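Local atomic coordinates of molinate hydrolase (Gulosibacter molinativorax, PDB entry 4UB9), a protein that binds zinc and hydrolyses the thiocarbamate pesticide molinate, probably by the metal-dependent route general to the amidohydrolase family. Residues F238-V243 and P278-T283; D143-L148 and A171-G176; L227-L232 and V272-V277; A297-H302 and K428-F433. All blocks are in the same frame, centred on the assembly; numbering follows the deposited sequence.

Overall arrangement
The four contacts illustrate how the strands and helices of an amidohydrolase barrel are placed round a bound zinc. Contact 2 comes first along the chain and brings in strand 174-175, which neighbours strand 239-242 of contact 1; strand 279-282 of contact 1 in turn neighbours strand 299-301 of contact 4, all in one parallel sheet. Contact 1 lies about 10 Å, centre to centre, from both contact 2 and contact 4. Contacts 3 and 1 follow contact 2 with alternating segments, helix 221-232 preceding strand 239-242 and helix 262-275 preceding strand 279-282; their centres are about 12 Å apart. Contact 4 comes last. At the C-terminal ends of neighbouring strands 279-282 and 299-301, H282 and H302 bind the zinc.

Contact 1 of 4, residues F238-V243 and P278-T283; sequences FCKIAV and PLLTHT
Strands 239-242 and 279-282 make a beta-alpha-beta unit of the amidohydrolase barrel, connected through helix 262-275, with C239 beside L279, K240 beside L280 and I241 beside T281 in parallel register. C239 bonds to the residues flanking L279: C239 N donates to P278 O (3.0 Å), and L280 N reaches C239 O at 2.7 Å in a nearly straight bond (171°). Two residues on, I241 N approaches L280 O from above the carbonyl plane at 2.9 Å, while I241 O accepts H282 N at 3.0 Å. That last bond fixes the backbone of a zinc ligand: H282 binds the metal through ND1, together with H302, and its NE2 bonds to D245 O. On the opposite face, I241 CG1 meets L279 CD1 at 3.8 Å under helix 262-275. F238 holds CG between its backbone N and carbonyl carbon (chi1 48°), which brings the ring across L280 at a slant, with F238 CE1 3.8 Å from L280 CD2.

Contact 2 of 4, residues D143-L148 and A171-G176; sequences DTWNAL and AGTLIG
G172 and W145 have the most surface buried by this contact, and the carbonyl oxygen of G172 is its focus. N146 N donates to G172 O at 3.0 Å, coming from above the carbonyl plane, and W145 CA adds a CA-H...O contact to the same oxygen at 3.3 Å. The amide of the same residue, G172 N, donates to a water (2.9 Å to its oxygen), which probably donates in turn to D143 OD1. The positive phi of G172 (80°) favours glycine, and a beta carbon would sit tight against L148 CD1. W145 has CG anti to its N (chi1 -178°), which carries the indole past T173 and sets L174 N at the ring edge, in its plane, 3.7 Å from W145 CD1. F208 stacks on this indole. A171 continues the pairing of strands 138-143 and 167-170, its N donating to D143 O at 3.0 Å. The D143 carboxylate organises the turn: W145 N bonds to D143 OD1, and N146 ND2 to D143 OD2 at 2.7 Å, with a 166° angle at hydrogen. L100 N also uses D143 OD2, so that oxygen has two donors. L174 reaches within about 4 Å of the H282 side chain. An Asx turn at D143 thus follows strand 138-143, at the C-terminal end of the barrel strands, where the zinc is held.

Contact 3 of 4, residues L227-L232 and V272-V277; sequences LIREYL and VRRAGV
L232 reaches from helix 221-232 into the last turn of helix 262-275. Its CG stands anti to the carbonyl carbon (chi1 -67°), and from there the two methyls divide the work. L232 CD1 lies 3.7 Å from V272 CA, close to the helix backbone, and the same methyl is 4.0 Å from A275 CB. L232 CD2 makes the looser touch, 4.4 Å from V277 CG2. At the solvent side R229, extended from CG to NE, crosses R274: R274 NE lies over one face of the R229 guanidinium, toward its rim, with R229 NH1 to R274 NE at 3.8 Å and the two planes 27° apart. Two like charges this close would probably be costly alone, but E271 forms a salt bridge with R274 NH1, and the R229 side chain also touches E271. Further out, a Schellman motif ends the second helix. G276 takes positive phi (72°), and its N donates to R273 O at 2.8 Å, with a weak bond to V272 O; beyond this turn V277 comes within touch of L232. On the inner side, L232 and V272 both touch C239, and Y231 OH ties the first helix to A171 and T173. Side-by-side helices closing over parallel strands in this way form the outer helical layer of the alpha/beta barrel.

Contact 4 of 4, residues A297-H302 and K428-F433; sequences ADLMIH and KAYRKF
Charge joins D298 to R431. R431 NH1 meets D298 OD1 at 2.9 Å in a salt bridge whose hydrogen bond is weak (119° at hydrogen); the oxygen lies at the guanidinium edge, near its plane, while the carboxylate plane is turned 72° from it. The R431 chain bends at chi3 (-60°), which helps bring NH1 to the D298 carboxylate. D298 OD2 serves a second arginine, R273, and also accepts L279 N. Shortened to an alanine, this position would lose the carboxylate, which would probably leave R431 and R273 without their common partner and L279 N without its acceptor. Apolar contacts lie beside this: L299 CD1 touches A429 CB at 4.2 Å, and L299 CD2 meets the tyrosine ring obliquely, 3.6 Å from Y430 CE2. F142 stacks on Y430, whose OH bonds to G96 O. Within the backbone, R431 takes positive phi and ends helix 424-429 in a Schellman motif, R431 N donating to K428 O at 2.9 Å. The helix end thus packs against the start of strand 299-301, while H302, just past the C-terminal end of that strand, binds the zinc, as is usual for amidohydrolase metal ligands, which sit at the C-terminal ends of barrel strands.

Contact 1 of 4, residues F238-V243 and P278-T283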
loop_
_atom_site.group_PDB
_atom_site.type_symbol
_atom_site.label_atom_id
_atom_site.label_comp_id
_atom_site.label_asym_id
_atom_site.label_seq_id
_atom_site.Cartn_x
_atom_site.Cartn_y
_atom_site.Cartn_z
ATOM N N PHE A 238 -33.202 2.052 -19.301
ATOM C CA PHE A 238 -32.677 0.752 -19.723
ATOM C C PHE A 238 -31.924 0.158 -18.555
ATOM O O PHE A 238 -31.835 0.790 -17.497
ATOM C CB PHE A 238 -31.804 0.858 -20.963
ATOM C CG PHE A 238 -30.776 1.931 -20.890
ATOM C CD1 PHE A 238 -29.586 1.683 -20.284
ATOM C CD2 PHE A 238 -30.983 3.185 -21.458
ATOM C CE1 PHE A 238 -28.582 2.640 -20.247
ATOM C CE2 PHE A 238 -30.001 4.154 -21.410
ATOM C CZ PHE A 238 -28.798 3.883 -20.802
ATOM N N CYS A 239 -31.436 -1.081 -18.705
ATOM C CA CYS A 239 -30.788 -1.746 -17.576
ATOM C C CYS A 239 -29.543 -2.404 -18.017
ATOM O O CYS A 239 -29.542 -3.159 -19.003
ATOM C CB CYS A 239 -31.725 -2.786 -16.971
ATOM S SG CYS A 239 -31.010 -3.637 -15.559
ATOM N N LYS A 240 -28.478 -2.181 -17.266
ATOM C CA LYS A 240 -27.174 -2.740 -17.659
ATOM C C LYS A 240 -26.731 -3.712 -16.583
ATOM O O LYS A 240 -26.712 -3.369 -15.402
ATOM C CB LYS A 240 -26.105 -1.654 -17.858
ATOM C CG LYS A 240 -24.769 -2.220 -18.321
ATOM C CD LYS A 240 -23.847 -1.210 -18.982
ATOM C CE LYS A 240 -22.760 -0.665 -18.091
ATOM N NZ LYS A 240 -21.479 -0.379 -18.815
ATOM N N ILE A 241 -26.371 -4.909 -17.011
ATOM C CA ILE A 241 -26.049 -5.971 -16.097
ATOM C C ILE A 241 -24.556 -6.242 -16.173
ATOM O O ILE A 241 -24.012 -6.449 -17.239
ATOM C CB ILE A 241 -26.709 -7.328 -16.469
ATOM C CG1 ILE A 241 -28.217 -7.267 -16.628
ATOM C CG2 ILE A 241 -26.350 -8.395 -15.431
ATOM C CD1 ILE A 241 -28.897 -6.688 -15.444
ATOM N N ALA A 242 -23.936 -6.372 -15.017
ATOM C CA ALA A 242 -22.544 -6.822 -14.945
ATOM C C ALA A 242 -22.432 -8.315 -15.137
ATOM O O ALA A 242 -22.401 -9.046 -14.176
ATOM C CB ALA A 242 -21.929 -6.464 -13.608
ATOM N N VAL A 243 -22.395 -8.748 -16.383
ATOM C CA VAL A 243 -22.325 -10.162 -16.685
ATOM C C VAL A 243 -20.996 -10.706 -16.181
ATOM O O VAL A 243 -20.946 -11.753 -15.530
ATOM C CB VAL A 243 -22.403 -10.402 -18.187
ATOM C CG1 VAL A 243 -22.077 -11.855 -18.521
ATOM C CG2 VAL A 243 -23.759 -10.014 -18.683
ATOM N N PRO A 278 -34.720 -1.688 -22.656
ATOM C CA PRO A 278 -33.633 -2.418 -23.298
ATOM C C PRO A 278 -32.643 -2.961 -22.293
ATOM O O PRO A 278 -32.479 -2.424 -21.187
ATOM C CB PRO A 278 -32.941 -1.358 -24.127
ATOM C CG PRO A 278 -33.999 -0.373 -24.401
ATOM C CD PRO A 278 -34.827 -0.313 -23.160
ATOM N N LEU A 279 -32.022 -4.038 -22.704
ATOM C CA LEU A 279 -31.083 -4.775 -21.874
ATOM C C LEU A 279 -29.672 -4.570 -22.379
ATOM O O LEU A 279 -29.377 -4.888 -23.548
ATOM C CB LEU A 279 -31.378 -6.272 -21.937
ATOM C CG LEU A 279 -30.277 -7.178 -21.381
ATOM C CD1 LEU A 279 -30.225 -7.063 -19.864
ATOM C CD2 LEU A 279 -30.522 -8.622 -21.786
ATOM N N LEU A 280 -28.815 -4.066 -21.488
ATOM C CA LEU A 280 -27.395 -3.884 -21.770
ATOM C C LEU A 280 -26.551 -4.813 -20.959
ATOM O O LEU A 280 -26.931 -5.209 -19.882
ATOM C CB LEU A 280 -26.936 -2.461 -21.460
ATOM C CG LEU A 280 -27.071 -1.415 -22.583
ATOM C CD1 LEU A 280 -28.520 -1.252 -22.997
ATOM C CD2 LEU A 280 -26.586 -0.104 -22.060
ATOM N N THR A 281 -25.382 -5.144 -21.473
ATOM C CA THR A 281 -24.443 -6.001 -20.792
ATOM C C THR A 281 -23.069 -5.371 -20.681
ATOM O O THR A 281 -22.662 -4.609 -21.511
ATOM C CB THR A 281 -24.296 -7.359 -21.493
ATOM O OG1 THR A 281 -23.914 -7.159 -22.842
ATOM C CG2 THR A 281 -25.585 -8.118 -21.468
ATOM N N HIS A 282 -22.373 -5.696 -19.614
ATOM C CA HIS A 282 -20.987 -5.371 -19.463
ATOM C C HIS A 282 -20.253 -6.697 -19.499
ATOM O O HIS A 282 -20.539 -7.570 -18.720
ATOM C CB HIS A 282 -20.798 -4.628 -18.150
ATOM C CG HIS A 282 -19.421 -4.708 -17.584
ATOM N ND1 HIS A 282 -18.486 -3.723 -17.765
ATOM C CD2 HIS A 282 -18.832 -5.640 -16.809
ATOM C CE1 HIS A 282 -17.374 -4.055 -17.145
ATOM N NE2 HIS A 282 -17.558 -5.214 -16.556
ATOM N N THR A 283 -19.335 -6.860 -20.437
ATOM C CA THR A 283 -18.611 -8.125 -20.591
ATOM C C THR A 283 -17.134 -7.918 -20.789
ATOM O O THR A 283 -16.722 -6.983 -21.403
ATOM C CB THR A 283 -19.168 -9.046 -21.707
ATOM O OG1 THR A 283 -19.030 -8.424 -22.985
ATOM C CG2 THR A 283 -20.604 -9.373 -21.463
#

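Contact 2 of 4, residues D143-L148 and A171-G176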
loop_
_atom_site.group_PDB
_atom_site.type_symbol
_atom_site.label_atom_id
_atom_site.label_comp_id
_atom_site.label_asym_id
_atom_site.label_seq_id
_atom_site.Cartn_x
_atom_site.Cartn_y
_atom_site.Cartn_z
ATOM N N ASP A 143 -26.487 7.408 -20.747
ATOM C CA ASP A 143 -25.655 7.256 -19.557
ATOM C C ASP A 143 -25.841 5.874 -18.922
ATOM O O ASP A 143 -26.897 5.510 -18.449
ATOM C CB ASP A 143 -25.942 8.348 -18.542
ATOM C CG ASP A 143 -25.051 8.248 -17.296
ATOM O OD1 ASP A 143 -24.922 7.128 -16.711
ATOM O OD2 ASP A 143 -24.513 9.296 -16.862
ATOM N N THR A 144 -24.745 5.170 -18.869
ATOM C CA THR A 144 -24.700 3.726 -18.648
ATOM C C THR A 144 -24.279 3.351 -17.208
ATOM O O THR A 144 -24.329 2.199 -16.787
ATOM C CB THR A 144 -23.726 3.233 -19.726
ATOM O OG1 THR A 144 -24.473 2.761 -20.861
ATOM C CG2 THR A 144 -22.818 2.279 -19.278
ATOM N N TRP A 145 -23.868 4.360 -16.461
ATOM C CA TRP A 145 -23.487 4.219 -15.067
ATOM C C TRP A 145 -23.380 5.583 -14.400
ATOM O O TRP A 145 -22.588 6.442 -14.788
ATOM C CB TRP A 145 -22.150 3.496 -14.858
ATOM C CG TRP A 145 -21.802 3.330 -13.361
ATOM C CD1 TRP A 145 -22.305 2.400 -12.510
ATOM C CD2 TRP A 145 -20.930 4.132 -12.590
ATOM N NE1 TRP A 145 -21.791 2.561 -11.261
ATOM C CE2 TRP A 145 -20.923 3.610 -11.286
ATOM C CE3 TRP A 145 -20.130 5.226 -12.878
ATOM C CZ2 TRP A 145 -20.154 4.149 -10.269
ATOM C CZ3 TRP A 145 -19.374 5.767 -11.879
ATOM C CH2 TRP A 145 -19.396 5.234 -10.581
ATOM N N ASN A 146 -24.182 5.746 -13.374
ATOM C CA ASN A 146 -24.295 6.993 -12.680
ATOM C C ASN A 146 -25.059 6.737 -11.403
ATOM O O ASN A 146 -25.558 5.633 -11.193
ATOM C CB ASN A 146 -25.037 7.999 -13.545
ATOM C CG ASN A 146 -24.647 9.434 -13.237
ATOM O OD1 ASN A 146 -24.465 9.819 -12.080
ATOM N ND2 ASN A 146 -24.518 10.236 -14.281
ATOM N N ALA A 147 -25.164 7.765 -10.573
ATOM C CA ALA A 147 -26.004 7.717 -9.380
ATOM C C ALA A 147 -27.446 8.052 -9.720
ATOM O O ALA A 147 -27.744 9.117 -10.267
ATOM C CB ALA A 147 -25.500 8.665 -8.335
ATOM N N LEU A 148 -28.343 7.142 -9.348
ATOM C CA LEU A 148 -29.723 7.227 -9.738
ATOM C C LEU A 148 -30.388 8.543 -9.390
ATOM O O LEU A 148 -31.031 9.155 -10.226
ATOM C CB LEU A 148 -30.521 6.065 -9.151
ATOM C CG LEU A 148 -31.973 5.957 -9.639
ATOM C CD1 LEU A 148 -32.095 5.779 -11.150
ATOM C CD2 LEU A 148 -32.639 4.794 -8.949
ATOM N N ALA A 171 -29.318 4.185 -17.332
ATOM C CA ALA A 171 -29.437 2.875 -16.676
ATOM C C ALA A 171 -29.538 2.964 -15.181
ATOM O O ALA A 171 -29.981 2.024 -14.527
ATOM C CB ALA A 171 -28.220 2.016 -16.982
ATOM N N GLY A 172 -29.010 4.041 -14.637
ATOM C CA GLY A 172 -28.715 4.142 -13.195
ATOM C C GLY A 172 -27.403 3.429 -12.929
ATOM O O GLY A 172 -26.370 3.736 -13.530
ATOM N N THR A 173 -27.453 2.401 -12.102
ATOM C CA THR A 173 -26.225 1.642 -11.786
ATOM C C THR A 173 -26.055 0.419 -12.676
ATOM O O THR A 173 -26.874 0.108 -13.515
ATOM C CB THR A 173 -26.171 1.223 -10.323
ATOM O OG1 THR A 173 -24.859 0.760 -10.002
ATOM C CG2 THR A 173 -27.184 0.129 -10.021
ATOM N N LEU A 174 -24.926 -0.215 -12.513
ATOM C CA LEU A 174 -24.613 -1.473 -13.160
ATOM C C LEU A 174 -24.963 -2.571 -12.167
ATOM O O LEU A 174 -24.381 -2.655 -11.064
ATOM C CB LEU A 174 -23.126 -1.608 -13.377
ATOM C CG LEU A 174 -22.592 -1.990 -14.724
ATOM C CD1 LEU A 174 -21.791 -0.780 -15.196
ATOM C CD2 LEU A 174 -21.656 -3.147 -14.595
ATOM N N ILE A 175 -25.901 -3.401 -12.557
ATOM C CA ILE A 175 -26.416 -4.369 -11.642
ATOM C C ILE A 175 -25.297 -5.349 -11.307
ATOM O O ILE A 175 -24.804 -6.062 -12.176
ATOM C CB ILE A 175 -27.610 -5.130 -12.221
ATOM C CG1 ILE A 175 -28.728 -4.183 -12.667
ATOM C CG2 ILE A 175 -28.127 -6.141 -11.211
ATOM C CD1 ILE A 175 -29.232 -3.256 -11.602
ATOM N N GLY A 176 -24.992 -5.428 -10.007
ATOM C CA GLY A 176 -24.018 -6.382 -9.488
ATOM C C GLY A 176 -22.613 -5.833 -9.349
ATOM O O GLY A 176 -21.676 -6.565 -9.057
HETATM O O HOH W 1 -26.968 5.889 -15.521
#

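Contact 3 of 4, residues L227-L232 and V272-V277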
loop_
_atom_site.group_PDB
_atom_site.type_symbol
_atom_site.label_atom_id
_atom_site.label_comp_id
_atom_site.label_asym_id
_atom_site.label_seq_id
_atom_site.Cartn_x
_atom_site.Cartn_y
_atom_site.Cartn_z
ATOM N N LEU A 227 -35.800 -7.742 -5.920
ATOM C CA LEU A 227 -34.849 -6.602 -5.836
ATOM C C LEU A 227 -34.650 -5.950 -7.200
ATOM O O LEU A 227 -34.767 -4.730 -7.336
ATOM C CB LEU A 227 -33.523 -7.029 -5.268
ATOM C CG LEU A 227 -33.589 -7.485 -3.799
ATOM C CD1 LEU A 227 -32.214 -7.982 -3.351
ATOM C CD2 LEU A 227 -34.051 -6.383 -2.867
ATOM N N ILE A 228 -34.418 -6.775 -8.210
ATOM C CA ILE A 228 -34.289 -6.261 -9.575
ATOM C C ILE A 228 -35.592 -5.671 -10.092
ATOM O O ILE A 228 -35.610 -4.621 -10.722
ATOM C CB ILE A 228 -33.757 -7.273 -10.587
ATOM C CG1 ILE A 228 -33.632 -6.631 -11.970
ATOM C CG2 ILE A 228 -34.652 -8.505 -10.701
ATOM C CD1 ILE A 228 -32.595 -5.533 -12.050
ATOM N N ARG A 229 -36.708 -6.307 -9.779
ATOM C CA ARG A 229 -37.989 -5.765 -10.182
ATOM C C ARG A 229 -38.259 -4.400 -9.582
ATOM O O ARG A 229 -38.668 -3.468 -10.261
ATOM C CB ARG A 229 -39.117 -6.694 -9.794
ATOM C CG ARG A 229 -40.429 -6.154 -10.287
ATOM C CD ARG A 229 -41.434 -7.280 -10.319
ATOM N NE ARG A 229 -42.668 -6.838 -10.927
ATOM C CZ ARG A 229 -43.751 -7.592 -11.065
ATOM N NH1 ARG A 229 -43.755 -8.861 -10.656
ATOM N NH2 ARG A 229 -44.837 -7.071 -11.634
ATOM N N GLU A 230 -38.026 -4.293 -8.299
ATOM C CA GLU A 230 -38.189 -3.022 -7.603
ATOM C C GLU A 230 -37.276 -1.905 -8.164
ATOM O O GLU A 230 -37.692 -0.735 -8.305
ATOM C CB GLU A 230 -37.905 -3.247 -6.119
ATOM C CG GLU A 230 -37.673 -1.978 -5.311
ATOM C CD GLU A 230 -37.254 -2.258 -3.871
ATOM O OE1 GLU A 230 -36.388 -3.139 -3.602
ATOM O OE2 GLU A 230 -37.801 -1.571 -2.986
ATOM N N TYR A 231 -36.032 -2.295 -8.439
ATOM C CA TYR A 231 -35.059 -1.382 -9.027
ATOM C C TYR A 231 -35.593 -0.828 -10.345
ATOM O O TYR A 231 -35.647 0.354 -10.540
ATOM C CB TYR A 231 -33.715 -2.077 -9.267
ATOM C CG TYR A 231 -32.749 -1.160 -9.970
ATOM C CD1 TYR A 231 -32.108 -0.123 -9.271
ATOM C CD2 TYR A 231 -32.523 -1.267 -11.333
ATOM C CE1 TYR A 231 -31.236 0.718 -9.911
ATOM C CE2 TYR A 231 -31.648 -0.432 -11.988
ATOM C CZ TYR A 231 -31.023 0.569 -11.279
ATOM O OH TYR A 231 -30.155 1.438 -11.906
ATOM N N LEU A 232 -36.046 -1.724 -11.214
ATOM C CA LEU A 232 -36.573 -1.336 -12.500
ATOM C C LEU A 232 -37.775 -0.414 -12.344
ATOM O O LEU A 232 -37.971 0.488 -13.138
ATOM C CB LEU A 232 -36.930 -2.553 -13.351
ATOM C CG LEU A 232 -35.702 -3.376 -13.761
ATOM C CD1 LEU A 232 -36.104 -4.713 -14.343
ATOM C CD2 LEU A 232 -34.842 -2.651 -14.774
ATOM N N VAL A 272 -36.011 -7.679 -16.706
ATOM C CA VAL A 272 -35.744 -6.545 -17.577
ATOM C C VAL A 272 -36.693 -6.613 -18.743
ATOM O O VAL A 272 -37.314 -5.605 -19.105
ATOM C CB VAL A 272 -34.294 -6.538 -18.087
ATOM C CG1 VAL A 272 -34.124 -5.516 -19.174
ATOM C CG2 VAL A 272 -33.325 -6.223 -16.941
ATOM N N ARG A 273 -36.804 -7.806 -19.327
ATOM C CA ARG A 273 -37.760 -8.053 -20.439
ATOM C C ARG A 273 -39.173 -7.718 -19.999
ATOM O O ARG A 273 -39.858 -6.925 -20.639
ATOM C CB ARG A 273 -37.747 -9.485 -20.860
ATOM C CG ARG A 273 -36.737 -9.870 -21.921
ATOM C CD ARG A 273 -35.721 -8.811 -22.263
ATOM N NE ARG A 273 -34.590 -9.405 -22.971
ATOM C CZ ARG A 273 -33.850 -8.772 -23.875
ATOM N NH1 ARG A 273 -34.116 -7.516 -24.207
ATOM N NH2 ARG A 273 -32.846 -9.399 -24.461
ATOM N N ARG A 274 -39.555 -8.227 -18.839
ATOM C CA ARG A 274 -40.874 -7.928 -18.265
ATOM C C ARG A 274 -41.088 -6.419 -18.183
ATOM O O ARG A 274 -42.167 -5.910 -18.473
ATOM C CB ARG A 274 -41.034 -8.591 -16.895
ATOM C CG ARG A 274 -42.328 -8.240 -16.139
ATOM C CD ARG A 274 -42.392 -8.611 -14.632
ATOM N NE ARG A 274 -43.391 -9.660 -14.403
ATOM C CZ ARG A 274 -43.103 -10.954 -14.288
ATOM N NH1 ARG A 274 -41.851 -11.380 -14.362
ATOM N NH2 ARG A 274 -44.079 -11.855 -14.109
ATOM N N ALA A 275 -40.072 -5.687 -17.724
ATOM C CA ALA A 275 -40.234 -4.226 -17.558
ATOM C C ALA A 275 -40.298 -3.521 -18.912
ATOM O O ALA A 275 -40.552 -2.339 -18.985
ATOM C CB ALA A 275 -39.116 -3.647 -16.679
ATOM N N GLY A 276 -39.907 -4.229 -19.954
ATOM C CA GLY A 276 -39.970 -3.706 -21.320
ATOM C C GLY A 276 -38.955 -2.607 -21.678
ATOM O O GLY A 276 -39.249 -1.749 -22.475
ATOM N N VAL A 277 -37.797 -2.608 -21.036
ATOM C CA VAL A 277 -36.742 -1.636 -21.330
ATOM C C VAL A 277 -35.572 -2.379 -21.914
ATOM O O VAL A 277 -35.435 -3.570 -21.705
ATOM C CB VAL A 277 -36.267 -0.848 -20.086
ATOM C CG1 VAL A 277 -37.435 -0.117 -19.436
ATOM C CG2 VAL A 277 -35.569 -1.748 -19.069
#

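Contact 4 of 4, residues A297-H302 and K428-F433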
loop_
_atom_site.group_PDB
_atom_site.type_symbol
_atom_site.label_atom_id
_atom_site.label_comp_id
_atom_site.label_asym_id
_atom_site.label_seq_id
_atom_site.Cartn_x
_atom_site.Cartn_y
_atom_site.Cartn_z
ATOM N N ALA A 297 -28.969 -9.634 -26.030
ATOM C CA ALA A 297 -28.788 -8.289 -25.474
ATOM C C ALA A 297 -29.067 -7.236 -26.531
ATOM O O ALA A 297 -28.680 -7.380 -27.677
ATOM C CB ALA A 297 -27.386 -8.126 -24.968
ATOM N N ASP A 298 -29.755 -6.194 -26.134
ATOM C CA ASP A 298 -30.031 -5.060 -27.028
ATOM C C ASP A 298 -28.759 -4.292 -27.370
ATOM O O ASP A 298 -28.616 -3.765 -28.456
ATOM C CB ASP A 298 -31.041 -4.108 -26.381
ATOM C CG ASP A 298 -32.417 -4.743 -26.253
ATOM O OD1 ASP A 298 -33.128 -4.725 -27.252
ATOM O OD2 ASP A 298 -32.750 -5.315 -25.200
ATOM N N LEU A 299 -27.868 -4.185 -26.400
ATOM C CA LEU A 299 -26.604 -3.543 -26.635
ATOM C C LEU A 299 -25.547 -4.116 -25.712
ATOM O O LEU A 299 -25.702 -4.138 -24.504
ATOM C CB LEU A 299 -26.720 -2.024 -26.473
ATOM C CG LEU A 299 -25.415 -1.264 -26.768
ATOM C CD1 LEU A 299 -24.987 -1.432 -28.215
ATOM C CD2 LEU A 299 -25.598 0.204 -26.448
ATOM N N MET A 300 -24.435 -4.500 -26.310
ATOM C CA MET A 300 -23.311 -5.061 -25.590
ATOM C C MET A 300 -22.151 -4.050 -25.472
ATOM O O MET A 300 -21.444 -3.756 -26.438
ATOM C CB MET A 300 -22.877 -6.343 -26.293
ATOM C CG MET A 300 -23.971 -7.393 -26.179
ATOM S SD MET A 300 -23.635 -8.894 -27.088
ATOM C CE MET A 300 -23.773 -8.243 -28.750
ATOM N N ILE A 301 -21.943 -3.557 -24.261
ATOM C CA ILE A 301 -20.923 -2.549 -23.994
ATOM C C ILE A 301 -19.515 -3.159 -24.008
ATOM O O ILE A 301 -19.273 -4.252 -23.488
ATOM C CB ILE A 301 -21.176 -1.823 -22.690
ATOM C CG1 ILE A 301 -22.590 -1.263 -22.654
ATOM C CG2 ILE A 301 -20.184 -0.696 -22.477
ATOM C CD1 ILE A 301 -22.902 -0.212 -23.700
ATOM N N HIS A 302 -18.619 -2.444 -24.659
ATOM C CA HIS A 302 -17.208 -2.854 -24.913
ATOM C C HIS A 302 -17.068 -4.322 -25.242
ATOM O O HIS A 302 -16.367 -5.076 -24.599
ATOM C CB HIS A 302 -16.181 -2.333 -23.895
ATOM C CG HIS A 302 -16.538 -2.559 -22.471
ATOM N ND1 HIS A 302 -16.618 -3.815 -21.908
ATOM C CD2 HIS A 302 -16.732 -1.680 -21.458
ATOM C CE1 HIS A 302 -16.918 -3.700 -20.625
ATOM N NE2 HIS A 302 -16.990 -2.418 -20.324
ATOM N N LYS A 428 -31.274 2.980 -32.564
ATOM C CA LYS A 428 -31.924 1.699 -32.832
ATOM C C LYS A 428 -31.721 0.713 -31.685
ATOM O O LYS A 428 -32.669 0.139 -31.180
ATOM C CB LYS A 428 -31.402 1.067 -34.123
ATOM C CG LYS A 428 -31.764 1.816 -35.401
ATOM C CD LYS A 428 -31.975 0.842 -36.549
ATOM C CE LYS A 428 -32.289 1.532 -37.859
ATOM N NZ LYS A 428 -31.002 1.910 -38.453
ATOM N N ALA A 429 -30.476 0.571 -31.259
ATOM C CA ALA A 429 -30.143 -0.308 -30.161
ATOM C C ALA A 429 -30.988 -0.037 -28.923
ATOM O O ALA A 429 -31.445 -0.969 -28.237
ATOM C CB ALA A 429 -28.680 -0.209 -29.791
ATOM N N TYR A 430 -31.181 1.238 -28.648
ATOM C CA TYR A 430 -31.909 1.685 -27.460
ATOM C C TYR A 430 -33.422 1.838 -27.714
ATOM O O TYR A 430 -34.191 2.274 -26.848
ATOM C CB TYR A 430 -31.311 2.974 -26.933
ATOM C CG TYR A 430 -29.987 2.871 -26.165
ATOM C CD1 TYR A 430 -29.961 2.464 -24.837
ATOM C CD2 TYR A 430 -28.780 3.243 -26.741
ATOM C CE1 TYR A 430 -28.774 2.378 -24.131
ATOM C CE2 TYR A 430 -27.577 3.152 -26.038
ATOM C CZ TYR A 430 -27.576 2.742 -24.728
ATOM O OH TYR A 430 -26.415 2.686 -24.020
ATOM N N ARG A 431 -33.832 1.483 -28.927
ATOM C CA ARG A 431 -35.279 1.493 -29.332
ATOM C C ARG A 431 -35.867 2.901 -29.253
ATOM O O ARG A 431 -36.944 3.113 -28.741
ATOM C CB ARG A 431 -36.073 0.433 -28.540
ATOM C CG ARG A 431 -35.438 -0.961 -28.720
ATOM C CD ARG A 431 -36.351 -2.157 -28.492
ATOM N NE ARG A 431 -36.897 -2.162 -27.131
ATOM C CZ ARG A 431 -36.603 -3.025 -26.143
ATOM N NH1 ARG A 431 -35.747 -4.039 -26.308
ATOM N NH2 ARG A 431 -37.181 -2.849 -24.957
ATOM N N LYS A 432 -35.083 3.859 -29.739
ATOM C CA LYS A 432 -35.479 5.255 -29.788
ATOM C C LYS A 432 -35.456 5.773 -31.206
ATOM O O LYS A 432 -35.636 6.966 -31.420
ATOM C CB LYS A 432 -34.541 6.136 -28.997
ATOM C CG LYS A 432 -34.474 5.844 -27.509
ATOM C CD LYS A 432 -35.720 6.317 -26.824
ATOM C CE LYS A 432 -35.599 5.999 -25.366
ATOM N NZ LYS A 432 -36.816 6.494 -24.690
ATOM N N PHE A 433 -35.298 4.892 -32.169
ATOM C CA PHE A 433 -35.162 5.317 -33.574
ATOM C C PHE A 433 -36.444 5.900 -34.174
ATOM O O PHE A 433 -36.399 6.632 -35.143
ATOM C CB PHE A 433 -34.650 4.183 -34.453
ATOM C CG PHE A 433 -34.143 4.642 -35.794
ATOM C CD1 PHE A 433 -33.145 5.600 -35.891
ATOM C CD2 PHE A 433 -34.695 4.119 -36.986
ATOM C CE1 PHE A 433 -32.690 6.024 -37.139
ATOM C CE2 PHE A 433 -34.226 4.520 -38.233
ATOM C CZ PHE A 433 -33.248 5.495 -38.316
#